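Local structure of ectonucleotide pyrophosphatase/phosphodiesterase family member 5 (Mus musculus, 5VEO) at residues E13-V18 against W214-L219; N48-V53 against E352-T357; K101-A106 against V130-S135; Q233-L238 against Y311-K316. The protein probably hydrolyses phosphodiester bonds in a restricted range of nucleotide substrates as a zinc-dependent ectoenzyme, and binds AMP in its inactivated form. The protein carries 1 engineered substitution. All blocks are in the same frame, centred on the assembly; numbering follows the deposited sequence.

Interaction 1 (E13-V18 against W214-L219); sequences EQKVLV and WNNVNL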
# COMPACT_ATOMS: atom_id res chain seq x y z
N GLU A 13 -8.70 -25.26 10.93
CA GLU A 13 -7.67 -24.24 10.80
C GLU A 13 -7.86 -23.39 9.55
O GLU A 13 -7.50 -23.84 8.45
CB GLU A 13 -6.28 -24.88 10.76
CG GLU A 13 -5.20 -23.84 10.95
CD GLU A 13 -3.93 -24.14 10.20
OE1 GLU A 13 -4.00 -24.47 8.99
OE2 GLU A 13 -2.85 -24.02 10.81
N GLN A 14 -8.36 -22.16 9.68
CA GLN A 14 -8.57 -21.35 8.49
C GLN A 14 -7.23 -20.94 7.89
O GLN A 14 -6.22 -20.79 8.58
CB GLN A 14 -9.40 -20.08 8.77
CG GLN A 14 -10.90 -20.22 9.20
CD GLN A 14 -11.87 -20.71 8.10
OE1 GLN A 14 -11.67 -20.47 6.92
NE2 GLN A 14 -12.94 -21.38 8.52
N LYS A 15 -7.24 -20.74 6.58
CA LYS A 15 -6.09 -20.30 5.83
C LYS A 15 -6.48 -19.04 5.09
O LYS A 15 -7.65 -18.86 4.73
CB LYS A 15 -5.67 -21.31 4.84
CG LYS A 15 -5.27 -22.62 5.52
CD LYS A 15 -4.61 -23.52 4.54
CE LYS A 15 -5.56 -23.99 3.46
NZ LYS A 15 -6.09 -25.36 3.71
N VAL A 16 -5.49 -18.19 4.83
CA VAL A 16 -5.73 -16.91 4.16
C VAL A 16 -4.61 -16.64 3.16
O VAL A 16 -3.42 -16.81 3.49
CB VAL A 16 -5.82 -15.76 5.17
CG1 VAL A 16 -6.06 -14.43 4.41
CG2 VAL A 16 -6.90 -15.97 6.21
N LEU A 17 -4.99 -16.21 1.96
CA LEU A 17 -4.07 -15.69 0.95
C LEU A 17 -4.47 -14.25 0.66
O LEU A 17 -5.59 -14.03 0.21
CB LEU A 17 -4.14 -16.52 -0.33
CG LEU A 17 -3.36 -16.00 -1.52
CD1 LEU A 17 -1.88 -15.72 -1.16
CD2 LEU A 17 -3.46 -16.94 -2.69
N VAL A 18 -3.57 -13.31 0.95
CA VAL A 18 -3.78 -11.89 0.65
C VAL A 18 -3.01 -11.58 -0.62
O VAL A 18 -1.78 -11.80 -0.69
CB VAL A 18 -3.34 -10.98 1.80
CG1 VAL A 18 -3.59 -9.49 1.46
CG2 VAL A 18 -4.02 -11.37 3.09
N TRP A 214 -9.16 -24.04 -3.46
CA TRP A 214 -10.12 -22.97 -3.73
C TRP A 214 -11.19 -22.87 -2.64
O TRP A 214 -11.57 -21.77 -2.24
CB TRP A 214 -10.75 -23.19 -5.10
CG TRP A 214 -11.85 -22.24 -5.43
CD1 TRP A 214 -13.18 -22.54 -5.58
CD2 TRP A 214 -11.72 -20.83 -5.66
NE1 TRP A 214 -13.89 -21.40 -5.89
CE2 TRP A 214 -13.01 -20.34 -5.94
CE3 TRP A 214 -10.64 -19.94 -5.64
CZ2 TRP A 214 -13.26 -18.98 -6.21
CZ3 TRP A 214 -10.88 -18.59 -5.91
CH2 TRP A 214 -12.18 -18.13 -6.19
N ASN A 215 -11.71 -23.99 -2.17
CA ASN A 215 -12.75 -23.88 -1.16
C ASN A 215 -12.25 -24.07 0.27
O ASN A 215 -13.07 -24.21 1.18
CB ASN A 215 -13.89 -24.86 -1.50
CG ASN A 215 -14.78 -24.29 -2.60
OD1 ASN A 215 -15.27 -23.14 -2.48
ND2 ASN A 215 -14.92 -25.02 -3.70
N ASN A 216 -10.94 -24.03 0.53
CA ASN A 216 -10.46 -24.00 1.91
C ASN A 216 -9.41 -22.94 2.18
O ASN A 216 -8.79 -22.97 3.26
CB ASN A 216 -9.91 -25.36 2.36
CG ASN A 216 -9.04 -26.01 1.33
OD1 ASN A 216 -7.81 -25.92 1.39
ND2 ASN A 216 -9.67 -26.66 0.37
N VAL A 217 -9.15 -22.04 1.24
CA VAL A 217 -8.32 -20.87 1.47
C VAL A 217 -9.24 -19.66 1.35
O VAL A 217 -10.03 -19.60 0.41
CB VAL A 217 -7.18 -20.77 0.46
CG1 VAL A 217 -6.49 -19.39 0.55
CG2 VAL A 217 -6.19 -21.91 0.66
N ASN A 218 -9.15 -18.74 2.29
CA ASN A 218 -9.83 -17.45 2.18
C ASN A 218 -8.93 -16.53 1.36
O ASN A 218 -7.86 -16.13 1.84
CB ASN A 218 -10.11 -16.88 3.56
CG ASN A 218 -11.10 -17.74 4.34
OD1 ASN A 218 -12.28 -17.75 4.03
ND2 ASN A 218 -10.60 -18.50 5.31
N LEU A 219 -9.35 -16.25 0.12
CA LEU A 219 -8.61 -15.40 -0.80
C LEU A 219 -9.10 -13.96 -0.66
O LEU A 219 -10.28 -13.69 -0.84
CB LEU A 219 -8.81 -15.89 -2.24
CG LEU A 219 -8.28 -15.01 -3.36
CD1 LEU A 219 -6.76 -14.88 -3.26
CD2 LEU A 219 -8.67 -15.58 -4.70
O HOH W 1 -9.71 -21.79 5.36
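Asn218 reaches across to Gln14 and Lys15 with one amide nitrogen that serves two acceptors. Its ND2 donates to Gln14 OE1 at 2.8 Å, with OE1 nearly in the Asn218 amide plane and the two amides turned 40° apart, and also to Lys15 O at 3.0 Å. That carbonyl takes a second proton from the backbone N of Asn218 at 2.9 Å, the two donors arriving from opposite faces of its plane. Lys15 runs alongside Asn216: its chain passes Val217, with CE 3.5 Å from Val217 CG2, and NZ then bonds Asn216 OD1 at 2.9 Å. Bends at chi3 (-66°) and chi4 bring the ammonium back to that oxygen. A water gives protons to Gln14 OE1 and Asn216 O and accepts from Lys15 N, tying together the two chains ahead of Val16 and Asn218. Further in, Leu17 N bonds Asn218 O at 2.9 Å, and Leu17 CD2 lies against Leu219 CD1. Outside the pair, Ala344 N holds Asn218 OD1. Helix 149-160 covers Leu17, helix 190-210 covers Leu219, and helix 359-366 packs on Val16 from the other face. Parallel neighbours sandwiched between helices in this way are the core of the alkaline phosphatase-type alpha/beta fold.

Interaction 2 (N48-V53 against E352-T357); sequences NQVTNV and EAMNST. With NAG (2-acetamido-2-deoxy-beta-D-glucopyranose), chain G; EDO (1,2-ethanediol), chain K.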
# COMPACT_ATOMS: atom_id res chain seq x y z
N ASN A 48 -17.13 -1.42 -1.49
CA ASN A 48 -17.01 -0.33 -2.47
C ASN A 48 -15.88 0.64 -2.15
O ASN A 48 -15.11 1.02 -3.04
CB ASN A 48 -18.33 0.45 -2.56
CG ASN A 48 -19.38 -0.25 -3.37
OD1 ASN A 48 -19.08 -1.10 -4.21
ND2 ASN A 48 -20.63 0.17 -3.18
N GLN A 49 -15.83 1.15 -0.91
CA GLN A 49 -14.97 2.28 -0.55
C GLN A 49 -14.11 1.90 0.65
O GLN A 49 -14.57 1.93 1.80
CB GLN A 49 -15.78 3.54 -0.26
CG GLN A 49 -16.30 4.17 -1.53
CD GLN A 49 -15.19 4.73 -2.43
OE1 GLN A 49 -14.49 5.67 -2.07
NE2 GLN A 49 -15.01 4.12 -3.58
N VAL A 50 -12.85 1.62 0.35
CA VAL A 50 -11.82 1.31 1.34
C VAL A 50 -11.02 2.56 1.58
O VAL A 50 -10.33 3.05 0.67
CB VAL A 50 -10.89 0.20 0.84
CG1 VAL A 50 -9.76 -0.07 1.87
CG2 VAL A 50 -11.69 -1.04 0.49
N THR A 51 -11.11 3.10 2.78
CA THR A 51 -10.25 4.21 3.15
C THR A 51 -8.91 3.64 3.59
O THR A 51 -8.82 2.98 4.63
CB THR A 51 -10.87 5.05 4.25
OG1 THR A 51 -12.09 5.60 3.79
CG2 THR A 51 -9.95 6.17 4.63
N ASN A 52 -7.90 3.89 2.77
CA ASN A 52 -6.54 3.45 3.05
C ASN A 52 -5.86 4.53 3.90
O ASN A 52 -6.54 5.33 4.55
CB ASN A 52 -5.83 3.11 1.73
CG ASN A 52 -5.82 4.26 0.71
OD1 ASN A 52 -6.60 5.23 0.80
ND2 ASN A 52 -4.95 4.14 -0.30
N VAL A 53 -4.53 4.51 3.99
CA VAL A 53 -3.85 5.43 4.90
C VAL A 53 -2.98 6.43 4.14
O VAL A 53 -2.44 6.17 3.05
CB VAL A 53 -3.00 4.73 5.99
CG1 VAL A 53 -3.87 3.83 6.85
CG2 VAL A 53 -1.83 4.00 5.43
N GLU A 352 -20.64 -1.28 1.82
CA GLU A 352 -20.29 0.03 1.28
C GLU A 352 -18.85 0.44 1.60
O GLU A 352 -18.15 0.94 0.71
CB GLU A 352 -21.26 1.10 1.77
CG GLU A 352 -20.90 2.50 1.32
CD GLU A 352 -20.81 2.66 -0.21
OE1 GLU A 352 -21.41 1.86 -0.96
OE2 GLU A 352 -20.14 3.63 -0.64
N ALA A 353 -18.39 0.26 2.85
CA ALA A 353 -17.13 0.89 3.26
C ALA A 353 -16.38 0.10 4.32
O ALA A 353 -16.96 -0.62 5.13
CB ALA A 353 -17.38 2.30 3.80
N MET A 354 -15.06 0.31 4.34
CA MET A 354 -14.22 -0.22 5.39
C MET A 354 -12.97 0.66 5.47
O MET A 354 -12.68 1.43 4.55
CB MET A 354 -13.86 -1.68 5.13
CG MET A 354 -12.75 -1.89 4.14
SD MET A 354 -12.32 -3.64 3.82
CE MET A 354 -11.45 -4.18 5.27
N ASN A 355 -12.26 0.55 6.58
CA ASN A 355 -10.93 1.13 6.71
C ASN A 355 -9.89 0.04 6.48
O ASN A 355 -10.04 -1.08 6.97
CB ASN A 355 -10.74 1.74 8.09
CG ASN A 355 -11.67 2.92 8.34
OD1 ASN A 355 -11.82 3.78 7.49
ND2 ASN A 355 -12.27 2.95 9.52
N SER A 356 -8.81 0.37 5.76
CA SER A 356 -7.81 -0.66 5.51
C SER A 356 -7.10 -1.08 6.78
O SER A 356 -6.52 -2.16 6.81
CB SER A 356 -6.80 -0.19 4.47
OG SER A 356 -5.97 0.80 5.01
N THR A 357 -7.12 -0.24 7.83
CA THR A 357 -6.63 -0.62 9.14
C THR A 357 -7.42 -1.77 9.76
O THR A 357 -6.94 -2.38 10.72
CB THR A 357 -6.70 0.57 10.10
OG1 THR A 357 -8.00 1.16 9.98
CG2 THR A 357 -5.63 1.59 9.81
C1 NAG G . -13.15 3.99 10.01
C2 NAG G . -14.62 3.61 10.30
C3 NAG G . -15.36 4.74 11.01
C4 NAG G . -14.58 5.22 12.23
C5 NAG G . -13.18 5.62 11.80
C6 NAG G . -12.34 6.10 12.96
C7 NAG G . -15.59 1.97 8.76
C8 NAG G . -16.33 1.77 7.48
N2 NAG G . -15.33 3.23 9.09
O3 NAG G . -16.64 4.27 11.43
O4 NAG G . -15.22 6.35 12.82
O5 NAG G . -12.52 4.48 11.25
O6 NAG G . -11.90 5.02 13.76
O7 NAG G . -15.18 1.01 9.45
C1 EDO K . -7.78 4.52 7.40
O1 EDO K . -7.61 3.08 7.33
C2 EDO K . -8.73 4.98 8.53
O2 EDO K . -8.86 6.43 8.53
O HOH W 2 -13.17 6.31 6.75
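The edge of the large mixed sheet is formed here, where 49-51 pairs in parallel with the outermost strand 353-355. The backbone bonds alternate: Gln49 N donates to Glu352 O, Met354 N to Gln49 O, Thr51 N to Met354 O at 2.9 Å, and Ser356 N closes the run on Thr51 O at 2.8 Å. At the start, Asn48 ND2 bonds Glu352 OE1 at 2.9 Å. The bond is nearly straight (167°), yet ND2 meets the oxygen from above the carboxylate plane, and amide and carboxylate stand 72° apart. A bend at chi2 (58°) folds Glu352 back toward Asn48 although its CB points away. On the buried face Val50 CG2 and Met354 CG run side by side 3.9 Å apart, both backed by Phe338. On the other face a water links Thr51 OG1 with Asn355 OD1, while Asn355 ND2 carries the N-glycan, bonded to C1 of the sugar. Beyond the strand, Ser356 OG lies 3.3 Å from Asn52 CA. Asn52 ND2 donates to the carbonyl of Asp224, a zinc ligand, so the loop after this strand lies in the second shell of the zinc site. A sheet edge glycosylated on the Thr51/Asn355 face is consistent with an NPP ectoenzyme of alkaline phosphatase-type fold.

Interaction 3 (K101-A106 against V130-S135); sequences KFWEEA and VKIHDS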
# COMPACT_ATOMS: atom_id res chain seq x y z
N LYS A 101 15.76 -1.36 11.36
CA LYS A 101 15.26 -0.35 12.29
C LYS A 101 14.13 0.49 11.70
O LYS A 101 13.33 1.06 12.45
CB LYS A 101 16.40 0.54 12.75
CG LYS A 101 17.38 -0.18 13.69
CD LYS A 101 17.57 0.61 14.99
CE LYS A 101 18.12 -0.24 16.15
NZ LYS A 101 17.12 -0.33 17.27
N PHE A 102 14.03 0.58 10.37
CA PHE A 102 12.91 1.31 9.80
C PHE A 102 11.58 0.60 9.99
O PHE A 102 10.54 1.24 9.86
CB PHE A 102 13.15 1.60 8.32
CG PHE A 102 13.95 2.84 8.10
CD1 PHE A 102 13.35 4.08 8.20
CD2 PHE A 102 15.30 2.77 7.86
CE1 PHE A 102 14.09 5.24 8.02
CE2 PHE A 102 16.05 3.92 7.69
CZ PHE A 102 15.45 5.15 7.78
N TRP A 103 11.60 -0.70 10.27
CA TRP A 103 10.42 -1.55 10.36
C TRP A 103 10.01 -1.89 11.79
O TRP A 103 8.88 -2.35 12.01
CB TRP A 103 10.69 -2.87 9.61
CG TRP A 103 10.99 -2.64 8.16
CD1 TRP A 103 12.19 -2.32 7.60
CD2 TRP A 103 10.04 -2.66 7.09
NE1 TRP A 103 12.06 -2.16 6.24
CE2 TRP A 103 10.74 -2.36 5.91
CE3 TRP A 103 8.67 -2.91 7.02
CZ2 TRP A 103 10.11 -2.32 4.67
CZ3 TRP A 103 8.05 -2.86 5.80
CH2 TRP A 103 8.76 -2.57 4.64
N GLU A 104 10.89 -1.71 12.76
CA GLU A 104 10.73 -2.35 14.05
C GLU A 104 9.91 -1.52 15.05
O GLU A 104 9.81 -1.90 16.22
CB GLU A 104 12.11 -2.70 14.60
CG GLU A 104 12.67 -3.89 13.83
CD GLU A 104 14.09 -4.26 14.16
OE1 GLU A 104 14.88 -3.39 14.60
OE2 GLU A 104 14.41 -5.45 13.98
N GLU A 105 9.28 -0.43 14.62
CA GLU A 105 8.29 0.21 15.49
C GLU A 105 6.99 -0.57 15.54
O GLU A 105 6.12 -0.25 16.36
CB GLU A 105 8.07 1.66 15.05
CG GLU A 105 9.38 2.41 15.08
CD GLU A 105 9.33 3.85 14.65
OE1 GLU A 105 10.39 4.50 14.73
OE2 GLU A 105 8.26 4.35 14.25
N ALA A 106 6.84 -1.59 14.69
CA ALA A 106 5.67 -2.45 14.70
C ALA A 106 6.13 -3.88 14.45
O ALA A 106 7.32 -4.14 14.22
CB ALA A 106 4.64 -2.02 13.64
N VAL A 130 12.64 -8.55 4.44
CA VAL A 130 13.40 -7.73 5.38
C VAL A 130 13.42 -8.44 6.72
O VAL A 130 12.39 -8.96 7.16
CB VAL A 130 12.77 -6.33 5.53
CG1 VAL A 130 13.52 -5.48 6.58
CG2 VAL A 130 12.72 -5.59 4.21
N LYS A 131 14.57 -8.43 7.39
CA LYS A 131 14.64 -9.02 8.71
C LYS A 131 14.01 -8.04 9.70
O LYS A 131 14.42 -6.89 9.80
CB LYS A 131 16.09 -9.33 9.10
CG LYS A 131 16.18 -10.00 10.43
CD LYS A 131 17.64 -10.28 10.81
CE LYS A 131 18.06 -11.64 10.34
NZ LYS A 131 19.44 -12.03 10.80
N ILE A 132 12.97 -8.49 10.41
CA ILE A 132 12.23 -7.63 11.33
C ILE A 132 12.14 -8.36 12.66
O ILE A 132 11.64 -9.49 12.72
CB ILE A 132 10.83 -7.29 10.79
CG1 ILE A 132 10.94 -6.60 9.41
CG2 ILE A 132 10.08 -6.39 11.77
CD1 ILE A 132 9.59 -6.44 8.69
N HIS A 133 12.62 -7.72 13.72
CA HIS A 133 12.73 -8.37 15.03
C HIS A 133 13.40 -9.75 14.90
O HIS A 133 12.95 -10.74 15.47
CB HIS A 133 11.36 -8.49 15.70
CG HIS A 133 10.66 -7.18 15.89
ND1 HIS A 133 11.21 -6.15 16.62
CD2 HIS A 133 9.46 -6.74 15.45
CE1 HIS A 133 10.37 -5.12 16.61
NE2 HIS A 133 9.30 -5.45 15.91
N ASP A 134 14.47 -9.79 14.12
CA ASP A 134 15.27 -10.99 13.87
C ASP A 134 14.50 -12.10 13.17
O ASP A 134 14.89 -13.27 13.24
CB ASP A 134 15.87 -11.54 15.18
CG ASP A 134 17.02 -10.70 15.69
OD1 ASP A 134 17.50 -9.83 14.94
OD2 ASP A 134 17.45 -10.92 16.84
N SER A 135 13.42 -11.78 12.44
CA SER A 135 12.55 -12.80 11.88
C SER A 135 12.19 -12.45 10.45
O SER A 135 12.11 -11.28 10.08
CB SER A 135 11.24 -12.97 12.64
OG SER A 135 11.45 -13.33 13.99
O HOH W 3 15.94 -7.63 13.08
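Two loops pack together here through side chains and two beta turns: a type I turn, Trp103 to Ala106, ahead of helix 109-115, and a type I' turn, Ile132 to Ser135, after strand 120-123. On the buried side Val130 CG1 sits over one face of the Trp103 indole, 3.9 Å from the centroid of its five-membered ring, a CH-pi contact. Ile132 CG1 meets Trp103 CB at 3.7 Å, and Ile132 CD1 approaches the ring obliquely. The indole is fixed by its NE1 bonding Ile97 O and by an edge-to-face meeting with Tyr63 of helix 58-67, which also touches Ile132 and Ala106. A bound AMP lies about 7 Å from the Val130 side chain. Toward the surface, Glu104 and His133 run antiparallel alongside one another. Glu104 CG rests over one face of the imidazole, 4.0 Å from its centroid, and carboxylate and ring are nearly parallel, 13° apart. The Glu104 chain is extended beyond CG (chi2 174°), which carries OE2 to the His133 N at 2.9 Å, on the anti side. A water donates to OE2 and accepts from Asp134 N. At the far end of the ring, His133 NE2 donates to Ala106 O at 2.9 Å from above the carbonyl plane.

Interaction 4 (Q233-L238 against Y311-K316); sequences QRVIEL and YILQNK. With NAG (2-acetamido-2-deoxy-beta-D-glucopyranose), chain J.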
# COMPACT_ATOMS: atom_id res chain seq x y z
N GLN A 233 0.29 20.70 -17.32
CA GLN A 233 -0.39 21.95 -16.99
C GLN A 233 -0.72 22.09 -15.51
O GLN A 233 -1.24 23.14 -15.11
CB GLN A 233 -1.70 22.06 -17.79
CG GLN A 233 -1.49 21.98 -19.28
CD GLN A 233 -0.66 23.13 -19.77
OE1 GLN A 233 -1.04 24.30 -19.63
NE2 GLN A 233 0.52 22.83 -20.31
N ARG A 234 -0.41 21.07 -14.70
CA ARG A 234 -0.69 21.09 -13.26
C ARG A 234 0.60 20.74 -12.51
O ARG A 234 0.72 19.68 -11.88
CB ARG A 234 -1.80 20.12 -12.91
CG ARG A 234 -3.16 20.53 -13.49
CD ARG A 234 -4.27 19.68 -12.90
NE ARG A 234 -4.17 18.26 -13.20
CZ ARG A 234 -4.73 17.68 -14.25
NH1 ARG A 234 -5.38 18.40 -15.16
NH2 ARG A 234 -4.62 16.36 -14.40
N VAL A 235 1.57 21.66 -12.57
CA VAL A 235 2.87 21.48 -11.94
C VAL A 235 3.15 22.64 -10.99
O VAL A 235 2.96 23.81 -11.34
CB VAL A 235 3.99 21.37 -13.00
CG1 VAL A 235 5.34 21.44 -12.36
CG2 VAL A 235 3.84 20.08 -13.78
N ILE A 236 3.63 22.30 -9.80
CA ILE A 236 4.17 23.26 -8.84
C ILE A 236 5.68 23.07 -8.84
O ILE A 236 6.17 21.98 -8.53
CB ILE A 236 3.60 23.04 -7.43
CG1 ILE A 236 2.07 23.10 -7.45
CG2 ILE A 236 4.18 24.05 -6.46
CD1 ILE A 236 1.44 21.98 -6.70
N GLU A 237 6.42 24.11 -9.20
CA GLU A 237 7.87 24.01 -9.34
C GLU A 237 8.52 24.72 -8.16
O GLU A 237 8.43 25.95 -8.04
CB GLU A 237 8.32 24.60 -10.67
CG GLU A 237 9.76 24.29 -10.98
CD GLU A 237 10.23 24.91 -12.29
OE1 GLU A 237 9.39 25.07 -13.22
OE2 GLU A 237 11.44 25.24 -12.39
N LEU A 238 9.17 23.95 -7.29
CA LEU A 238 9.62 24.50 -6.01
C LEU A 238 10.67 25.58 -6.21
O LEU A 238 10.72 26.53 -5.42
CB LEU A 238 10.19 23.40 -5.12
CG LEU A 238 9.19 22.34 -4.64
CD1 LEU A 238 9.83 21.26 -3.79
CD2 LEU A 238 8.04 22.98 -3.89
N TYR A 311 1.33 17.99 -9.58
CA TYR A 311 2.66 17.41 -9.46
C TYR A 311 3.61 18.42 -8.86
O TYR A 311 3.59 19.59 -9.23
CB TYR A 311 3.22 16.95 -10.82
CG TYR A 311 3.79 15.56 -10.80
CD1 TYR A 311 3.06 14.49 -11.32
CD2 TYR A 311 5.05 15.30 -10.27
CE1 TYR A 311 3.55 13.21 -11.30
CE2 TYR A 311 5.55 14.01 -10.24
CZ TYR A 311 4.80 12.97 -10.77
OH TYR A 311 5.27 11.67 -10.77
N ILE A 312 4.44 17.97 -7.93
CA ILE A 312 5.51 18.81 -7.37
C ILE A 312 6.82 18.43 -8.04
O ILE A 312 7.25 17.27 -7.96
CB ILE A 312 5.62 18.65 -5.85
CG1 ILE A 312 4.27 18.87 -5.19
CG2 ILE A 312 6.69 19.62 -5.32
CD1 ILE A 312 4.28 18.54 -3.72
N LEU A 313 7.45 19.41 -8.68
CA LEU A 313 8.76 19.25 -9.29
C LEU A 313 9.72 20.16 -8.57
O LEU A 313 9.40 21.33 -8.31
CB LEU A 313 8.74 19.59 -10.78
CG LEU A 313 8.37 18.45 -11.73
CD1 LEU A 313 6.98 17.97 -11.59
CD2 LEU A 313 8.60 18.89 -13.17
N GLN A 314 10.88 19.63 -8.20
CA GLN A 314 11.83 20.50 -7.54
C GLN A 314 12.39 21.50 -8.53
O GLN A 314 12.50 22.69 -8.23
CB GLN A 314 12.95 19.69 -6.90
CG GLN A 314 13.79 20.58 -6.05
CD GLN A 314 14.76 19.80 -5.22
OE1 GLN A 314 15.14 18.68 -5.57
NE2 GLN A 314 15.17 20.38 -4.11
N ASN A 315 12.71 21.04 -9.73
CA ASN A 315 13.05 21.96 -10.80
C ASN A 315 12.56 21.36 -12.12
O ASN A 315 11.89 20.31 -12.14
CB ASN A 315 14.55 22.29 -10.77
CG ASN A 315 15.44 21.10 -11.10
OD1 ASN A 315 14.99 20.11 -11.66
ND2 ASN A 315 16.72 21.22 -10.77
N LYS A 316 12.86 22.06 -13.21
CA LYS A 316 12.27 21.76 -14.51
C LYS A 316 12.52 20.34 -14.98
O LYS A 316 11.75 19.82 -15.80
CB LYS A 316 12.82 22.71 -15.58
CG LYS A 316 12.59 24.17 -15.30
CD LYS A 316 11.57 24.75 -16.24
CE LYS A 316 11.33 26.21 -15.90
NZ LYS A 316 9.92 26.46 -15.53
C1 NAG J . 17.68 20.17 -11.04
C2 NAG J . 18.71 20.62 -12.10
C3 NAG J . 19.73 19.51 -12.35
C4 NAG J . 20.34 19.02 -11.04
C5 NAG J . 19.22 18.59 -10.11
C6 NAG J . 19.70 18.09 -8.77
C7 NAG J . 17.81 22.24 -13.72
C8 NAG J . 17.10 22.41 -15.03
N2 NAG J . 18.04 20.98 -13.34
O3 NAG J . 20.75 19.97 -13.24
O4 NAG J . 21.22 17.93 -11.30
O5 NAG J . 18.36 19.71 -9.86
O6 NAG J . 20.39 19.10 -8.05
O7 NAG J . 18.16 23.21 -13.04
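Glu237 leaves its strand on the face it shares with Leu313 and ends on Lys316. CB lies 4.2 Å from Leu313 O; CG comes to 4.0 Å from both that carbonyl oxygen and Asn315 CA, passing the residues that follow the partner strand. The chain is fully stretched, with CG opposite the backbone N (chi1 -169°) and chi2 at -178°, so the carboxylate clears the strand and reaches the lysine. There OE1 receives Lys316 NZ at 2.7 Å through its syn lone pair in a salt bridge; OE2 only lies alongside the lysine chain, 3.3 Å from Lys316 CG. The two chains meet roughly perpendicular, the lysine bent at chi2 and chi4 to turn its ammonium back. Asp239 OD1 is close to OE2, a like charge that the lysine probably offsets.

Behind this surface pair the strands 235-237 and 311-313 run parallel. Tyr311 N bonds Arg234 O, Ile236 N bonds Tyr311 O at 2.8 Å, Leu313 N bonds Ile236 O, and Leu238 N ends the run on Leu313 O. Val235 CG1 touches Leu313 CD1 at 3.9 Å on the face of Glu237. Leu238, just past its strand, sets CG against Ile312 CG2 on the side of Ile236 and Ile312, where Leu279 of strand 279-283 covers both isoleucines. Asn315 ND2, just past the strand, carries an N-linked sugar, and its OD1 takes the N-H of Ser317. The whole is a two-stranded parallel sheet packed against the antiparallel sheet of the chain, with a glycosylated loop at its end.

Interactions 1 and 2 hold the same large sheet, their centres about 21 Å apart: interaction 1 is a buried pairing in its interior, covered by helices on both faces, whereas interaction 2 is at its edge, with a glycan on one side. Interaction 4 is also parallel strand pairing, but in a separate two-stranded sheet, its centre about 45 Å from that of interaction 1, partly exposed and finished by a salt bridge. Interaction 3 has no strands; CH-pi contacts, a water and two hydrogen bonds from His133 take the place of backbone pairing. In the sequence it is nested inside the loops closed by interactions 1 and 2, while interaction 4 is nested in interaction 2 alone.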